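Local coordinates for protein BauA (Acinetobacter baumannii, PDB 6HCP) that probably takes iron-loaded preacinetobactin across the outer membrane into the periplasm, acting as a TonB-dependent receptor built from a beta-barrel and a plug, at residues A174-T178 against G188-V192; T375-Y381 against P410-S416; N48-L52 against A146-G150. One frame throughout, in Å; residues are numbered along the deposited sequence. Where two conformers were deposited one is given.

Contact 1 of 3, residues A174-T178 against G188-V192. With EDO (1,2-ethanediol), chain R.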
# COMPACT_ATOMS: atom_id res chain seq x y z
N ALA A 174 -23.01 9.41 -27.69
CA ALA A 174 -23.33 8.25 -26.90
C ALA A 174 -22.07 7.71 -26.23
O ALA A 174 -21.07 7.44 -26.90
CB ALA A 174 -24.02 7.20 -27.73
N ARG A 175 -22.07 7.68 -24.89
CA ARG A 175 -20.90 7.29 -24.13
C ARG A 175 -21.32 6.28 -23.08
O ARG A 175 -22.34 6.45 -22.42
CB ARG A 175 -20.20 8.52 -23.54
CG ARG A 175 -19.08 8.17 -22.56
CD ARG A 175 -18.46 9.41 -21.96
NE ARG A 175 -17.71 10.11 -22.98
CZ ARG A 175 -17.33 11.37 -22.92
NH1 ARG A 175 -17.58 12.09 -21.84
NH2 ARG A 175 -16.74 11.91 -23.97
N LEU A 176 -20.60 5.15 -23.03
CA LEU A 176 -20.73 4.20 -21.97
C LEU A 176 -19.47 4.23 -21.10
O LEU A 176 -18.36 4.18 -21.61
CB LEU A 176 -20.95 2.80 -22.56
CG LEU A 176 -20.90 1.66 -21.55
CD1 LEU A 176 -22.10 1.71 -20.62
CD2 LEU A 176 -20.82 0.32 -22.25
N THR A 177 -19.68 4.23 -19.78
CA THR A 177 -18.61 4.18 -18.79
C THR A 177 -18.90 3.03 -17.82
O THR A 177 -20.01 2.88 -17.33
CB THR A 177 -18.48 5.51 -18.03
OG1 THR A 177 -18.36 6.59 -18.96
CG2 THR A 177 -17.29 5.54 -17.10
N THR A 178 -17.90 2.17 -17.58
CA THR A 178 -18.00 1.18 -16.52
C THR A 178 -17.12 1.62 -15.35
O THR A 178 -16.11 2.29 -15.55
CB THR A 178 -17.63 -0.24 -16.99
OG1 THR A 178 -16.30 -0.17 -17.49
CG2 THR A 178 -18.60 -0.78 -18.02
N GLY A 188 -22.21 1.06 -14.09
CA GLY A 188 -22.09 1.62 -15.39
C GLY A 188 -22.93 2.87 -15.52
O GLY A 188 -23.92 3.04 -14.78
N HIS A 189 -22.59 3.66 -16.53
CA HIS A 189 -23.22 4.92 -16.79
C HIS A 189 -23.30 5.12 -18.31
O HIS A 189 -22.27 5.09 -18.99
CB HIS A 189 -22.42 6.05 -16.13
CG HIS A 189 -22.83 7.42 -16.54
ND1 HIS A 189 -21.92 8.46 -16.61
CD2 HIS A 189 -24.04 7.94 -16.84
CE1 HIS A 189 -22.55 9.57 -16.98
NE2 HIS A 189 -23.87 9.27 -17.07
N VAL A 190 -24.52 5.32 -18.81
CA VAL A 190 -24.77 5.66 -20.19
C VAL A 190 -25.21 7.12 -20.27
O VAL A 190 -26.01 7.58 -19.46
CB VAL A 190 -25.83 4.73 -20.79
CG1 VAL A 190 -26.38 5.27 -22.10
CG2 VAL A 190 -25.29 3.32 -20.96
N ASP A 191 -24.63 7.84 -21.24
CA ASP A 191 -24.92 9.24 -21.50
C ASP A 191 -25.14 9.38 -23.02
O ASP A 191 -24.23 9.11 -23.80
CB ASP A 191 -23.77 10.14 -21.03
CG ASP A 191 -24.08 11.63 -21.07
OD1 ASP A 191 -25.21 11.99 -21.47
OD2 ASP A 191 -23.20 12.42 -20.67
N VAL A 192 -26.37 9.74 -23.42
CA VAL A 192 -26.71 9.81 -24.86
C VAL A 192 -27.45 11.11 -25.15
O VAL A 192 -28.31 11.53 -24.38
CB VAL A 192 -27.57 8.60 -25.30
CG1 VAL A 192 -26.84 7.28 -25.10
CG2 VAL A 192 -28.91 8.56 -24.61
C1 EDO R . -13.88 -0.55 -15.04
O1 EDO R . -14.95 -1.45 -14.69
C2 EDO R . -12.53 -1.12 -14.62
O2 EDO R . -12.53 -2.54 -14.77
O HOH W 1 -20.74 7.56 -19.66
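In Val192, CG1 lies opposite the carbonyl carbon about CA-CB (chi1 -61°), which sets it against CB of Ala174, 3.9 Å away across the strand pair. The branch of Leu176 swings away from its own backbone N (chi1 171°) and comes obliquely at Val190, its partner directly across: CD1 meets Val190 CG2 at 3.6 Å, but Val190 is modelled in two conformers, so this methyl contact is less certain. Beneath these side chains, 174-178 and 188-192 run antiparallel as two strands of a hairpin. Arg175 and Asp191 form one hydrogen-bonded pair, Arg175 N to Asp191 O being 2.8 Å. Thr177 and His189 form the other, with Thr177 N to His189 O at 2.8 Å. Alpha carbons of the non-hydrogen-bonded residues add CA-H...O contacts to these carbonyls, as in Gly188 CA to Thr177 O at 3.1 Å. OG1 of Thr177, turned beside its own backbone N, reaches a water at 2.7 Å, and that water donates to His189 O, which thus has two donors. On the face of Arg175, Thr177, His189 and Asp191 the polar ends look beyond the pair: Arg175 forms a salt bridge with Asp705, His189 bonds to Asn207, and Asp191 joins Lys166 and Arg205. Ala174, Leu176, Val190 and Val192 line the other face, where a detergent molecule touches Val190. The chemistry is that of a transmembrane beta-barrel wall: small and branched apolar groups face outward, while salt bridges on the inner face probably offset the charge of the buried Asp191 and tie Arg175 to the last strand.

Contact 2 of 3, residues T375-Y381 against P410-S416. With EDO (1,2-ethanediol), chain L; EDO (1,2-ethanediol), chain F.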
# COMPACT_ATOMS: atom_id res chain seq x y z
N THR A 375 -45.10 19.25 2.00
CA THR A 375 -45.82 18.51 2.99
C THR A 375 -45.03 17.24 3.29
O THR A 375 -44.42 16.67 2.39
CB THR A 375 -47.24 18.17 2.50
OG1 THR A 375 -47.12 17.31 1.36
CG2 THR A 375 -48.03 19.40 2.12
N GLN A 376 -45.02 16.85 4.56
CA GLN A 376 -44.17 15.78 5.04
C GLN A 376 -44.94 14.92 6.05
O GLN A 376 -45.72 15.41 6.84
CB GLN A 376 -42.90 16.38 5.66
CG GLN A 376 -41.89 15.35 6.14
CD GLN A 376 -40.54 15.99 6.38
OE1 GLN A 376 -40.11 16.84 5.61
NE2 GLN A 376 -39.91 15.63 7.49
N ASP A 377 -44.64 13.62 6.04
CA ASP A 377 -45.01 12.70 7.10
C ASP A 377 -43.74 12.07 7.68
O ASP A 377 -42.90 11.59 6.93
CB ASP A 377 -45.91 11.60 6.54
CG ASP A 377 -47.29 12.10 6.12
OD1 ASP A 377 -47.85 12.92 6.86
OD2 ASP A 377 -47.75 11.70 5.05
N ASP A 378 -43.66 12.06 9.01
CA ASP A 378 -42.60 11.42 9.75
C ASP A 378 -43.13 10.17 10.45
O ASP A 378 -44.20 10.20 11.04
CB ASP A 378 -42.02 12.37 10.80
CG ASP A 378 -40.98 13.33 10.25
OD1 ASP A 378 -41.33 14.15 9.39
OD2 ASP A 378 -39.87 13.30 10.77
N TYR A 379 -42.26 9.16 10.53
CA TYR A 379 -42.49 7.90 11.21
C TYR A 379 -41.23 7.57 12.00
O TYR A 379 -40.13 7.91 11.57
CB TYR A 379 -42.69 6.76 10.20
CG TYR A 379 -43.77 6.97 9.18
CD1 TYR A 379 -43.59 7.85 8.13
CD2 TYR A 379 -44.98 6.30 9.28
CE1 TYR A 379 -44.59 8.07 7.19
CE2 TYR A 379 -46.00 6.54 8.38
CZ TYR A 379 -45.80 7.41 7.32
OH TYR A 379 -46.79 7.61 6.40
N GLY A 380 -41.38 6.93 13.16
CA GLY A 380 -40.18 6.47 13.83
C GLY A 380 -40.41 5.77 15.15
O GLY A 380 -41.47 5.84 15.75
N TYR A 381 -39.35 5.08 15.59
CA TYR A 381 -39.17 4.63 16.96
C TYR A 381 -37.92 5.28 17.55
O TYR A 381 -36.81 5.08 17.03
CB TYR A 381 -38.93 3.12 17.04
CG TYR A 381 -40.10 2.23 16.72
CD1 TYR A 381 -41.20 2.15 17.57
CD2 TYR A 381 -40.00 1.30 15.71
CE1 TYR A 381 -42.22 1.25 17.34
CE2 TYR A 381 -41.01 0.39 15.46
CZ TYR A 381 -42.12 0.36 16.28
OH TYR A 381 -43.07 -0.57 16.02
N PRO A 410 -41.68 1.46 11.58
CA PRO A 410 -41.81 2.64 12.42
C PRO A 410 -43.22 3.22 12.32
O PRO A 410 -43.77 3.30 11.23
CB PRO A 410 -40.76 3.59 11.83
CG PRO A 410 -40.71 3.19 10.37
CD PRO A 410 -40.82 1.67 10.40
N PRO A 411 -43.91 3.51 13.45
CA PRO A 411 -45.26 4.08 13.39
C PRO A 411 -45.26 5.56 12.99
O PRO A 411 -44.30 6.29 13.28
CB PRO A 411 -45.76 3.91 14.83
CG PRO A 411 -44.50 3.99 15.65
CD PRO A 411 -43.45 3.29 14.83
N PHE A 412 -46.39 6.02 12.44
CA PHE A 412 -46.61 7.42 12.08
C PHE A 412 -46.49 8.31 13.31
O PHE A 412 -46.99 7.99 14.40
CB PHE A 412 -47.95 7.56 11.38
CG PHE A 412 -48.36 9.00 11.15
CD1 PHE A 412 -47.74 9.77 10.17
CD2 PHE A 412 -49.26 9.62 12.01
CE1 PHE A 412 -48.11 11.09 9.97
CE2 PHE A 412 -49.61 10.95 11.82
CZ PHE A 412 -49.03 11.68 10.81
N LEU A 413 -45.75 9.42 13.17
CA LEU A 413 -45.53 10.34 14.27
C LEU A 413 -46.33 11.64 14.03
O LEU A 413 -47.05 12.07 14.89
CB LEU A 413 -44.04 10.64 14.42
CG LEU A 413 -43.16 9.46 14.85
CD1 LEU A 413 -41.70 9.87 14.92
CD2 LEU A 413 -43.62 8.88 16.18
N PHE A 414 -46.09 12.32 12.91
CA PHE A 414 -46.74 13.64 12.69
C PHE A 414 -46.61 14.05 11.22
O PHE A 414 -45.75 13.57 10.48
CB PHE A 414 -46.14 14.70 13.62
CG PHE A 414 -44.67 14.94 13.46
CD1 PHE A 414 -44.20 15.85 12.53
CD2 PHE A 414 -43.74 14.29 14.27
CE1 PHE A 414 -42.84 16.06 12.36
CE2 PHE A 414 -42.38 14.48 14.08
CZ PHE A 414 -41.93 15.36 13.13
N HIS A 415 -47.55 14.91 10.82
CA HIS A 415 -47.58 15.58 9.56
C HIS A 415 -47.01 16.98 9.77
O HIS A 415 -47.21 17.57 10.81
CB HIS A 415 -49.03 15.62 9.04
CG HIS A 415 -49.15 16.16 7.66
ND1 HIS A 415 -48.81 15.41 6.54
CD2 HIS A 415 -49.50 17.39 7.21
CE1 HIS A 415 -48.97 16.15 5.46
NE2 HIS A 415 -49.36 17.38 5.84
N SER A 416 -46.26 17.49 8.79
CA SER A 416 -45.69 18.84 8.89
C SER A 416 -45.68 19.49 7.51
O SER A 416 -45.83 18.80 6.49
CB SER A 416 -44.33 18.82 9.53
OG SER A 416 -43.42 18.03 8.75
C1 EDO L . -46.47 12.25 2.02
O1 EDO L . -46.55 12.39 0.61
C2 EDO L . -46.16 13.61 2.61
O2 EDO L . -47.02 14.61 2.05
C1 EDO F . -35.82 16.44 7.39
O1 EDO F . -37.13 16.92 7.65
C2 EDO F . -35.32 15.69 8.61
O2 EDO F . -36.44 15.02 9.17
O HOH W 2 -43.67 15.40 9.22
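His415 ND1 donates to Asp377 OD1 over 2.7 Å and almost straight (170° at the hydrogen). The carboxylate oxygen lies in the imidazole plane, whereas the nitrogen approaches OD1 from above the carboxylate plane. Farther along the same face, the edge of the Phe412 ring points at the face of Tyr379 in a T-shaped pair, with centroids 5.7 Å apart and planes at 73°. Asp378 and Phe414 meet on the reverse face. Phe414 CG sits between its backbone N and carbonyl carbon (chi1 60°), which lays the ring alongside Asp378, whose CB sits 4.0 Å from the ring centroid in a CH-pi contact and whose carboxylate stacks nearly parallel to it. Toward the loop, Pro411 CD stands over the centre of the Tyr381 ring, 3.5 Å from its centroid.

A classic beta bulge positions these groups. Asp378 O accepts a firm bond from Leu413 N at 2.7 Å and a weak one from Phe414 N, so two residues of 410-416 face one of 375-381 and the register shifts by one. Beyond it Tyr379 pairs with Phe412, and Gly380 N donates to Pro411 O at 3.0 Å. The carboxylate of Asp378 is steadied from its own strand, where Gln376 NE2 gives OD1 a hydrogen bond of 2.8 Å on the syn side, and a water links it to Ser416 OG. Strand 331-358 flanks 375-381 through backbone bonds such as Tyr379 with Ala340, while Ser452, following strand 436-451, binds the backbone of His415; the pair is thus a stretch of barrel wall at the base of a long loop.

Contact 3 of 3, residues N48-L52 against A146-G150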
# COMPACT_ATOMS: atom_id res chain seq x y z
N ASN A 48 -23.99 31.04 -12.40
CA ASN A 48 -25.28 31.66 -12.10
C ASN A 48 -25.19 32.37 -10.74
O ASN A 48 -24.94 31.74 -9.72
CB ASN A 48 -26.42 30.64 -12.06
CG ASN A 48 -27.77 31.32 -12.16
OD1 ASN A 48 -28.09 31.92 -13.18
ND2 ASN A 48 -28.59 31.19 -11.13
N VAL A 49 -25.43 33.67 -10.73
CA VAL A 49 -25.33 34.44 -9.50
C VAL A 49 -26.74 34.73 -8.97
O VAL A 49 -27.24 35.87 -9.05
CB VAL A 49 -24.48 35.69 -9.73
CG1 VAL A 49 -24.23 36.46 -8.44
CG2 VAL A 49 -23.15 35.31 -10.38
N GLY A 50 -27.40 33.66 -8.54
CA GLY A 50 -28.83 33.68 -8.22
C GLY A 50 -29.61 34.38 -9.32
O GLY A 50 -29.36 34.15 -10.51
N PHE A 51 -30.56 35.26 -8.94
CA PHE A 51 -31.47 35.83 -9.95
C PHE A 51 -30.77 36.90 -10.82
O PHE A 51 -31.37 37.36 -11.79
CB PHE A 51 -32.78 36.30 -9.29
CG PHE A 51 -32.79 37.66 -8.64
CD1 PHE A 51 -31.68 38.18 -8.01
CD2 PHE A 51 -33.97 38.38 -8.58
CE1 PHE A 51 -31.73 39.40 -7.34
CE2 PHE A 51 -34.03 39.60 -7.91
CZ PHE A 51 -32.91 40.10 -7.28
N LEU A 52 -29.51 37.24 -10.54
CA LEU A 52 -28.75 38.11 -11.45
C LEU A 52 -28.37 37.33 -12.73
O LEU A 52 -27.99 37.93 -13.72
CB LEU A 52 -27.48 38.65 -10.79
CG LEU A 52 -27.67 39.41 -9.47
CD1 LEU A 52 -26.33 39.84 -8.90
CD2 LEU A 52 -28.58 40.62 -9.68
N ALA A 146 -29.18 35.73 0.34
CA ALA A 146 -30.68 35.82 0.38
C ALA A 146 -31.21 36.79 -0.69
O ALA A 146 -32.23 36.53 -1.34
CB ALA A 146 -31.17 36.21 1.76
N LEU A 147 -30.52 37.90 -0.94
CA LEU A 147 -31.00 38.83 -1.99
C LEU A 147 -31.12 38.07 -3.32
O LEU A 147 -32.11 38.21 -4.05
CB LEU A 147 -30.07 40.04 -2.14
CG LEU A 147 -30.35 40.87 -3.40
CD1 LEU A 147 -31.76 41.44 -3.36
CD2 LEU A 147 -29.31 41.96 -3.60
N LEU A 148 -30.10 37.28 -3.63
CA LEU A 148 -29.99 36.61 -4.94
C LEU A 148 -30.93 35.41 -5.03
O LEU A 148 -31.45 35.11 -6.10
CB LEU A 148 -28.55 36.15 -5.15
CG LEU A 148 -27.47 37.19 -4.93
CD1 LEU A 148 -26.09 36.61 -5.17
CD2 LEU A 148 -27.72 38.41 -5.81
N ASN A 149 -31.08 34.68 -3.91
CA ASN A 149 -31.59 33.31 -3.95
C ASN A 149 -32.81 33.11 -3.04
O ASN A 149 -33.42 32.05 -3.09
CB ASN A 149 -30.50 32.31 -3.55
CG ASN A 149 -29.58 31.98 -4.70
OD1 ASN A 149 -30.05 31.73 -5.80
ND2 ASN A 149 -28.28 32.09 -4.48
N GLY A 150 -33.11 34.07 -2.17
CA GLY A 150 -34.13 33.85 -1.16
C GLY A 150 -33.66 32.86 -0.10
O GLY A 150 -32.48 32.82 0.25
O HOH W 3 -26.64 30.97 -6.78
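One backbone hydrogen bond joins the two segments: Phe51 N donates to Leu148 O at 3.0 Å, bent to 148° at the hydrogen and with the donor tilted out of the carbonyl plane. The acceptor is a carbonyl near the end of the short helix 146-149. Gly50, with no side chain, lets the Asn149 side chain close in, OD1 lying 3.3 Å from Gly50 CA. Apolar contacts centre on Leu148, whose two methyls part: Leu148 CD1 touches Val49 CG1 at 3.8 Å, while Leu148 CD2 meets Leu52 CD1 at 3.7 Å where the two side chains cross. Phe51 CG lies between its backbone N and carbonyl carbon (chi1 82°), which turns the ring to the helix, CE1 nearing Leu147 O at 3.5 Å. As for solvent, a water accepts from Asn149 ND2 at 3.0 Å and only weakly from Gly50 N; Asn149 ND2 also bonds to Ser145 OG. This buried patch lies where the plug meets the inside of the barrel wall, as in TonB-dependent receptors: Phe62 packs on Val49 and Leu148, strand 159-165 adjoins Asn149, barrel strands 361-381 and 412-431 meet Phe51 and Leu52, and Arg443 on strand 436-451 both bonds to Leu147 O and makes a cation-pi contact with Phe51.

Overall arrangement
From the N terminus, contact 3 comes first, closing a loop of 93 residues that spans most of the plug and bringing helix 146-149 back to 48-52. Contact 1 follows with a short hairpin, the first two strands of the barrel; since 173-181 also pairs with the last strand, 697-705, the barrel closes here. Contact 2 lies far downstream and closes a 28-residue loop, probably extracellular, between strands 361-381 and 412-431. The three loops run in series, without nesting or crossing. Nor do the contacts touch: their centres are 33 to 39 Å apart. The same strands 361-381 and 412-431 nevertheless link contacts 2 and 3, carrying both a loop base and a plug-facing surface.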